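Local coordinates for heavy metal cation tricomponent efflux pump ZneA(CzcA-like) (Cupriavidus metallidurans, PDB 4K0J), which probably exports zinc ions from the cell as a proton-driven antiporter of the RND superfamily, the inner-membrane component of a tripartite heavy metal efflux pump, at residues 340-353 with 963-977. Numbering follows the deposited sequence.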
ATOM      1  N   GLU C 340      11.647 -43.824   2.945  1.00101.60           N
ATOM      2  CA  GLU C 340      12.238 -44.776   3.884  1.00106.04           C
ATOM      3  C   GLU C 340      11.485 -44.805   5.214  1.00108.06           C
ATOM      4  O   GLU C 340      11.224 -45.877   5.767  1.00117.76           O
ATOM      5  CB  GLU C 340      13.720 -44.468   4.115  1.00111.97           C
ATOM      6  CG  GLU C 340      14.602 -44.695   2.896  1.00117.71           C
ATOM      7  CD  GLU C 340      16.052 -44.315   3.140  1.00119.71           C
ATOM      8  OE1 GLU C 340      16.496 -44.373   4.307  1.00124.26           O
ATOM      9  OE2 GLU C 340      16.746 -43.955   2.166  1.00116.37           O
ATOM     10  N   GLY C 341      11.134 -43.624   5.719  1.00 98.48           N
ATOM     11  CA  GLY C 341      10.361 -43.523   6.945  1.00 92.11           C
ATOM     12  C   GLY C 341       9.019 -44.211   6.806  1.00 92.17           C
ATOM     13  O   GLY C 341       8.595 -44.957   7.692  1.00 95.15           O
ATOM     14  N   MET C 342       8.359 -43.960   5.680  1.00 90.83           N
ATOM     15  CA  MET C 342       7.082 -44.587   5.361  1.00 90.25           C
ATOM     16  C   MET C 342       7.177 -46.112   5.432  1.00 90.58           C
ATOM     17  O   MET C 342       6.483 -46.758   6.228  1.00 86.90           O
ATOM     18  CB  MET C 342       6.636 -44.157   3.963  1.00 86.39           C
ATOM     19  CG  MET C 342       5.249 -44.614   3.567  1.00 88.79           C
ATOM     20  SD  MET C 342       3.968 -43.831   4.556  1.00 80.31           S
ATOM     21  CE  MET C 342       2.500 -44.302   3.641  1.00 90.48           C
ATOM     22  N   PHE C 343       8.049 -46.680   4.604  1.00 94.42           N
ATOM     23  CA  PHE C 343       8.195 -48.133   4.532  1.00 98.25           C
ATOM     24  C   PHE C 343       8.633 -48.760   5.853  1.00 94.91           C
ATOM     25  O   PHE C 343       8.259 -49.889   6.158  1.00 95.48           O
ATOM     26  CB  PHE C 343       9.150 -48.531   3.404  1.00108.76           C
ATOM     27  CG  PHE C 343       8.508 -48.542   2.046  1.00119.55           C
ATOM     28  CD1 PHE C 343       8.236 -47.356   1.382  1.00121.56           C
ATOM     29  CD2 PHE C 343       8.175 -49.739   1.432  1.00124.87           C
ATOM     30  CE1 PHE C 343       7.643 -47.363   0.133  1.00120.54           C
ATOM     31  CE2 PHE C 343       7.583 -49.752   0.183  1.00124.67           C
ATOM     32  CZ  PHE C 343       7.317 -48.563  -0.468  1.00121.86           C
ATOM     33  N   LEU C 344       9.421 -48.029   6.637  1.00 92.76           N
ATOM     34  CA  LEU C 344       9.826 -48.524   7.949  1.00 90.77           C
ATOM     35  C   LEU C 344       8.653 -48.559   8.927  1.00 90.22           C
ATOM     36  O   LEU C 344       8.478 -49.534   9.659  1.00 92.85           O
ATOM     37  CB  LEU C 344      10.979 -47.695   8.518  1.00 85.64           C
ATOM     38  CG  LEU C 344      12.358 -48.019   7.941  1.00 78.66           C
ATOM     39  CD1 LEU C 344      13.381 -46.984   8.376  1.00 79.82           C
ATOM     40  CD2 LEU C 344      12.792 -49.417   8.356  1.00 71.69           C
ATOM     41  N   VAL C 345       7.852 -47.497   8.937  1.00 86.92           N
ATOM     42  CA  VAL C 345       6.679 -47.444   9.806  1.00 78.69           C
ATOM     43  C   VAL C 345       5.696 -48.556   9.449  1.00 80.11           C
ATOM     44  O   VAL C 345       5.181 -49.250  10.331  1.00 86.50           O
ATOM     45  CB  VAL C 345       5.976 -46.069   9.748  1.00 67.67           C
ATOM     46  CG1 VAL C 345       4.629 -46.122  10.451  1.00 63.91           C
ATOM     47  CG2 VAL C 345       6.859 -44.997  10.368  1.00 62.41           C
ATOM     48  N   SER C 346       5.456 -48.741   8.153  1.00 76.91           N
ATOM     49  CA  SER C 346       4.589 -49.826   7.700  1.00 72.60           C
ATOM     50  C   SER C 346       5.183 -51.192   8.029  1.00 83.40           C
ATOM     51  O   SER C 346       4.452 -52.141   8.308  1.00 84.25           O
ATOM     52  CB  SER C 346       4.306 -49.718   6.203  1.00 67.62           C
ATOM     53  OG  SER C 346       3.414 -48.654   5.938  1.00 70.54           O
ATOM     54  N   LEU C 347       6.509 -51.289   7.993  1.00 95.00           N
ATOM     55  CA  LEU C 347       7.190 -52.512   8.404  1.00 99.81           C
ATOM     56  C   LEU C 347       6.885 -52.803   9.869  1.00102.89           C
ATOM     57  O   LEU C 347       6.647 -53.953  10.245  1.00113.22           O
ATOM     58  CB  LEU C 347       8.700 -52.392   8.192  1.00101.39           C
ATOM     59  CG  LEU C 347       9.323 -53.331   7.158  1.00101.41           C
ATOM     60  CD1 LEU C 347       9.117 -54.781   7.566  1.00103.39           C
ATOM     61  CD2 LEU C 347       8.749 -53.068   5.773  1.00101.31           C
ATOM     62  N   VAL C 348       6.881 -51.754  10.688  1.00 93.93           N
ATOM     63  CA  VAL C 348       6.547 -51.895  12.101  1.00 92.61           C
ATOM     64  C   VAL C 348       5.100 -52.343  12.302  1.00 94.33           C
ATOM     65  O   VAL C 348       4.836 -53.266  13.074  1.00 97.15           O
ATOM     66  CB  VAL C 348       6.773 -50.591  12.882  1.00 90.25           C
ATOM     67  CG1 VAL C 348       6.412 -50.792  14.345  1.00 91.77           C
ATOM     68  CG2 VAL C 348       8.208 -50.140  12.751  1.00 90.14           C
ATOM     69  N   LEU C 349       4.168 -51.691  11.609  1.00 90.03           N
ATOM     70  CA  LEU C 349       2.755 -52.060  11.696  1.00 92.57           C
ATOM     71  C   LEU C 349       2.519 -53.515  11.285  1.00101.62           C
ATOM     72  O   LEU C 349       1.758 -54.244  11.929  1.00 94.54           O
ATOM     73  CB  LEU C 349       1.903 -51.134  10.826  1.00 84.41           C
ATOM     74  CG  LEU C 349       1.834 -49.662  11.231  1.00 77.04           C
ATOM     75  CD1 LEU C 349       1.145 -48.846  10.151  1.00 73.59           C
ATOM     76  CD2 LEU C 349       1.116 -49.508  12.560  1.00 72.52           C
ATOM     77  N   LEU C 350       3.187 -53.926  10.212  1.00120.33           N
ATOM     78  CA  LEU C 350       3.079 -55.286   9.695  1.00125.54           C
ATOM     79  C   LEU C 350       3.627 -56.296  10.695  1.00131.85           C
ATOM     80  O   LEU C 350       2.979 -57.298  10.995  1.00137.44           O
ATOM     81  CB  LEU C 350       3.838 -55.410   8.372  1.00122.58           C
ATOM     82  CG  LEU C 350       3.471 -56.597   7.480  1.00120.31           C
ATOM     83  CD1 LEU C 350       2.136 -56.345   6.806  1.00121.06           C
ATOM     84  CD2 LEU C 350       4.556 -56.860   6.448  1.00118.32           C
ATOM     85  N   LEU C 351       4.823 -56.025  11.208  1.00121.19           N
ATOM     86  CA  LEU C 351       5.462 -56.905  12.184  1.00116.08           C
ATOM     87  C   LEU C 351       4.663 -57.002  13.483  1.00120.06           C
ATOM     88  O   LEU C 351       4.685 -58.031  14.159  1.00116.40           O
ATOM     89  CB  LEU C 351       6.888 -56.431  12.474  1.00106.13           C
ATOM     90  CG  LEU C 351       7.925 -56.721  11.386  1.00100.79           C
ATOM     91  CD1 LEU C 351       9.153 -55.837  11.542  1.00 92.49           C
ATOM     92  CD2 LEU C 351       8.313 -58.190  11.415  1.00104.63           C
ATOM     93  N   PHE C 352       3.953 -55.930  13.824  1.00123.89           N
ATOM     94  CA  PHE C 352       3.224 -55.875  15.087  1.00123.54           C
ATOM     95  C   PHE C 352       1.828 -56.486  15.017  1.00113.95           C
ATOM     96  O   PHE C 352       1.549 -57.472  15.698  1.00112.49           O
ATOM     97  CB  PHE C 352       3.157 -54.439  15.616  1.00128.80           C
ATOM     98  CG  PHE C 352       4.166 -54.147  16.691  1.00137.23           C
ATOM     99  CD1 PHE C 352       5.471 -53.821  16.366  1.00141.29           C
ATOM    100  CD2 PHE C 352       3.809 -54.209  18.028  1.00142.50           C
ATOM    101  CE1 PHE C 352       6.402 -53.557  17.356  1.00146.54           C
ATOM    102  CE2 PHE C 352       4.734 -53.947  19.022  1.00146.91           C
ATOM    103  CZ  PHE C 352       6.032 -53.620  18.685  1.00148.36           C
ATOM    104  N   LEU C 353       0.955 -55.902  14.199  1.00104.78           N
ATOM    105  CA  LEU C 353      -0.430 -56.368  14.116  1.00 96.69           C
ATOM    106  C   LEU C 353      -0.534 -57.791  13.568  1.00101.41           C
ATOM    107  O   LEU C 353      -1.424 -58.549  13.958  1.00106.21           O
ATOM    108  CB  LEU C 353      -1.276 -55.420  13.264  1.00 85.42           C
ATOM    109  CG  LEU C 353      -1.358 -53.964  13.726  1.00 85.33           C
ATOM    110  CD1 LEU C 353      -2.276 -53.175  12.808  1.00 85.50           C
ATOM    111  CD2 LEU C 353      -1.820 -53.869  15.171  1.00 82.03           C
ATOM    112  N   MET C 963       4.531 -50.076  20.514  1.00114.08           N
ATOM    113  CA  MET C 963       4.206 -49.880  19.106  1.00116.17           C
ATOM    114  C   MET C 963       4.355 -48.415  18.721  1.00116.93           C
ATOM    115  O   MET C 963       5.050 -48.081  17.753  1.00119.96           O
ATOM    116  CB  MET C 963       2.785 -50.370  18.822  1.00117.45           C
ATOM    117  CG  MET C 963       2.562 -50.870  17.408  1.00118.67           C
ATOM    118  SD  MET C 963       1.047 -51.837  17.243  1.00113.68           S
ATOM    119  CE  MET C 963      -0.172 -50.644  17.786  1.00143.51           C
ATOM    120  N   THR C 964       3.710 -47.546  19.495  1.00115.85           N
ATOM    121  CA  THR C 964       3.808 -46.105  19.291  1.00114.46           C
ATOM    122  C   THR C 964       5.260 -45.645  19.358  1.00110.17           C
ATOM    123  O   THR C 964       5.742 -44.926  18.477  1.00113.83           O
ATOM    124  CB  THR C 964       3.009 -45.331  20.353  1.00118.35           C
ATOM    125  OG1 THR C 964       3.454 -45.712  21.660  1.00123.37           O
ATOM    126  CG2 THR C 964       1.520 -45.623  20.226  1.00119.96           C
ATOM    127  N   ALA C 965       5.951 -46.075  20.409  1.00100.02           N
ATOM    128  CA  ALA C 965       7.338 -45.695  20.649  1.00 94.21           C
ATOM    129  C   ALA C 965       8.283 -46.247  19.590  1.00 90.12           C
ATOM    130  O   ALA C 965       9.440 -45.835  19.510  1.00 91.24           O
ATOM    131  CB  ALA C 965       7.776 -46.145  22.024  1.00 94.90           C
ATOM    132  N   THR C 966       7.796 -47.191  18.792  1.00 87.66           N
ATOM    133  CA  THR C 966       8.598 -47.728  17.703  1.00 90.28           C
ATOM    134  C   THR C 966       8.362 -46.972  16.402  1.00 85.59           C
ATOM    135  O   THR C 966       9.311 -46.504  15.773  1.00 81.40           O
ATOM    136  CB  THR C 966       8.337 -49.219  17.479  1.00 98.99           C
ATOM    137  OG1 THR C 966       8.672 -49.944  18.669  1.00109.23           O
ATOM    138  CG2 THR C 966       9.184 -49.730  16.329  1.00 97.94           C
ATOM    139  N   VAL C 967       7.100 -46.854  15.997  1.00 85.91           N
ATOM    140  CA  VAL C 967       6.790 -46.133  14.764  1.00 83.63           C
ATOM    141  C   VAL C 967       7.259 -44.683  14.838  1.00 82.51           C
ATOM    142  O   VAL C 967       7.779 -44.139  13.862  1.00 85.66           O
ATOM    143  CB  VAL C 967       5.292 -46.181  14.409  1.00 77.42           C
ATOM    144  CG1 VAL C 967       4.919 -47.547  13.871  1.00 74.12           C
ATOM    145  CG2 VAL C 967       4.443 -45.825  15.614  1.00 81.50           C
ATOM    146  N   ALA C 968       7.093 -44.064  16.002  1.00 76.45           N
ATOM    147  CA  ALA C 968       7.513 -42.680  16.167  1.00 75.92           C
ATOM    148  C   ALA C 968       9.035 -42.562  16.186  1.00 83.23           C
ATOM    149  O   ALA C 968       9.578 -41.474  16.027  1.00 78.32           O
ATOM    150  CB  ALA C 968       6.911 -42.085  17.428  1.00 70.84           C
ATOM    151  N   ALA C 969       9.722 -43.686  16.368  1.00101.06           N
ATOM    152  CA  ALA C 969      11.176 -43.674  16.474  1.00109.45           C
ATOM    153  C   ALA C 969      11.862 -44.321  15.279  1.00110.88           C
ATOM    154  O   ALA C 969      13.084 -44.444  15.257  1.00108.30           O
ATOM    155  CB  ALA C 969      11.620 -44.345  17.761  1.00116.28           C
ATOM    156  N   LEU C 970      11.078 -44.736  14.289  1.00115.79           N
ATOM    157  CA  LEU C 970      11.646 -45.300  13.067  1.00122.14           C
ATOM    158  C   LEU C 970      11.336 -44.429  11.860  1.00126.16           C
ATOM    159  O   LEU C 970      11.919 -44.606  10.790  1.00127.67           O
ATOM    160  CB  LEU C 970      11.160 -46.732  12.827  1.00123.41           C
ATOM    161  CG  LEU C 970      11.736 -47.805  13.751  1.00123.94           C
ATOM    162  CD1 LEU C 970      11.610 -49.175  13.112  1.00126.95           C
ATOM    163  CD2 LEU C 970      13.183 -47.509  14.102  1.00118.43           C
ATOM    164  N   GLY C 971      10.419 -43.487  12.038  1.00129.82           N
ATOM    165  CA  GLY C 971      10.099 -42.545  10.985  1.00131.34           C
ATOM    166  C   GLY C 971      11.197 -41.511  10.836  1.00126.06           C
ATOM    167  O   GLY C 971      11.332 -40.879   9.790  1.00131.28           O
ATOM    168  N   LEU C 972      11.995 -41.348  11.886  1.00110.50           N
ATOM    169  CA  LEU C 972      13.028 -40.319  11.899  1.00 96.37           C
ATOM    170  C   LEU C 972      14.435 -40.878  11.724  1.00 94.48           C
ATOM    171  O   LEU C 972      15.396 -40.120  11.567  1.00 91.53           O
ATOM    172  CB  LEU C 972      12.923 -39.482  13.172  1.00 90.51           C
ATOM    173  CG  LEU C 972      11.634 -38.664  13.208  1.00 89.12           C
ATOM    174  CD1 LEU C 972      11.565 -37.799  14.445  1.00 86.60           C
ATOM    175  CD2 LEU C 972      11.525 -37.814  11.951  1.00 91.87           C
ATOM    176  N   ILE C 973      14.554 -42.200  11.753  1.00 98.29           N
ATOM    177  CA  ILE C 973      15.819 -42.852  11.421  1.00101.04           C
ATOM    178  C   ILE C 973      16.340 -42.489  10.019  1.00 94.40           C
ATOM    179  O   ILE C 973      17.520 -42.165   9.871  1.00100.55           O
ATOM    180  CB  ILE C 973      15.763 -44.389  11.620  1.00155.57           C
ATOM    181  CG1 ILE C 973      15.985 -44.737  13.093  1.00158.43           C
ATOM    182  CG2 ILE C 973      16.802 -45.089  10.754  1.00154.88           C
ATOM    183  CD1 ILE C 973      16.386 -46.178  13.336  1.00161.47           C
ATOM    184  N   PRO C 974      15.471 -42.525   8.988  1.00 80.53           N
ATOM    185  CA  PRO C 974      15.990 -42.095   7.685  1.00 76.52           C
ATOM    186  C   PRO C 974      16.331 -40.608   7.668  1.00 79.56           C
ATOM    187  O   PRO C 974      17.226 -40.191   6.936  1.00 78.75           O
ATOM    188  CB  PRO C 974      14.823 -42.378   6.736  1.00 67.11           C
ATOM    189  CG  PRO C 974      13.626 -42.352   7.600  1.00 66.65           C
ATOM    190  CD  PRO C 974      14.068 -42.965   8.886  1.00 73.87           C
ATOM    191  N   ALA C 975      15.626 -39.822   8.475  1.00 81.98           N
ATOM    192  CA  ALA C 975      15.902 -38.395   8.573  1.00 79.83           C
ATOM    193  C   ALA C 975      17.208 -38.158   9.321  1.00 77.08           C
ATOM    194  O   ALA C 975      17.771 -37.061   9.280  1.00 85.34           O
ATOM    195  CB  ALA C 975      14.752 -37.676   9.258  1.00 82.03           C
ATOM    196  N   ALA C 976      17.687 -39.195  10.003  1.00 62.37           N
ATOM    197  CA  ALA C 976      18.976 -39.138  10.675  1.00 64.91           C
ATOM    198  C   ALA C 976      20.113 -39.476   9.713  1.00 78.80           C
ATOM    199  O   ALA C 976      21.250 -39.689  10.137  1.00 72.19           O
ATOM    200  CB  ALA C 976      18.993 -40.071  11.871  1.00 64.37           C
ATOM    201  N   LEU C 977      19.795 -39.531   8.420  1.00 98.33           N
ATOM    202  CA  LEU C 977      20.804 -39.706   7.376  1.00112.35           C
ATOM    203  C   LEU C 977      21.265 -38.356   6.842  1.00109.34           C
ATOM    204  O   LEU C 977      20.488 -37.407   6.771  1.00101.07           O
ATOM    205  CB  LEU C 977      20.270 -40.562   6.225  1.00126.21           C
ATOM    206  CG  LEU C 977      20.247 -42.082   6.399  1.00139.46           C
ATOM    207  CD1 LEU C 977      19.593 -42.744   5.195  1.00141.19           C
ATOM    208  CD2 LEU C 977      21.655 -42.625   6.610  1.00143.36           C
TER
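Met963 O accepts two backbone N-H groups, from Val967 N at 3.0 Å and Thr966 N at 3.1 Å, in the helical turn that packs against Phe352. The contact belongs to the RND permease fold: the segments 340-353 and 963-970, on two predicted transmembrane helices, run nearly antiparallel (162°), with their axes 8.8 Å apart at closest approach. Met963 CG makes a CH-pi contact over one face of the Phe352 ring, 3.6 Å from Phe352 CD2. The extended chi2 (164°) carries Met963 SD on past the ring, oblique to it in a Met-aromatic contact, to 4.1 Å from Leu353 CD2. One turn along, Val348 sets both methyls against the Thr966 methyl; CG1, anti to the backbone N (chi1 -180°), also meets Val967 CG1, and Val348 CG2 reaches Leu970 CD1 at 3.6 Å. The Thr966 hydroxyl is hydrogen-bonded to Leu962 O of its own helix, while CG2 faces Val348. Val345 crosses Val967 at about a right angle, and Val967 also touches Asp399 of helix 399-411. Toward the other end of the contact the backbones draw together where Gly341 and Gly971 bring their CA atoms within 4.2 Å. There the Pro974 ring lies against the helix backbone, its CG 3.4 Å from Gly341 N.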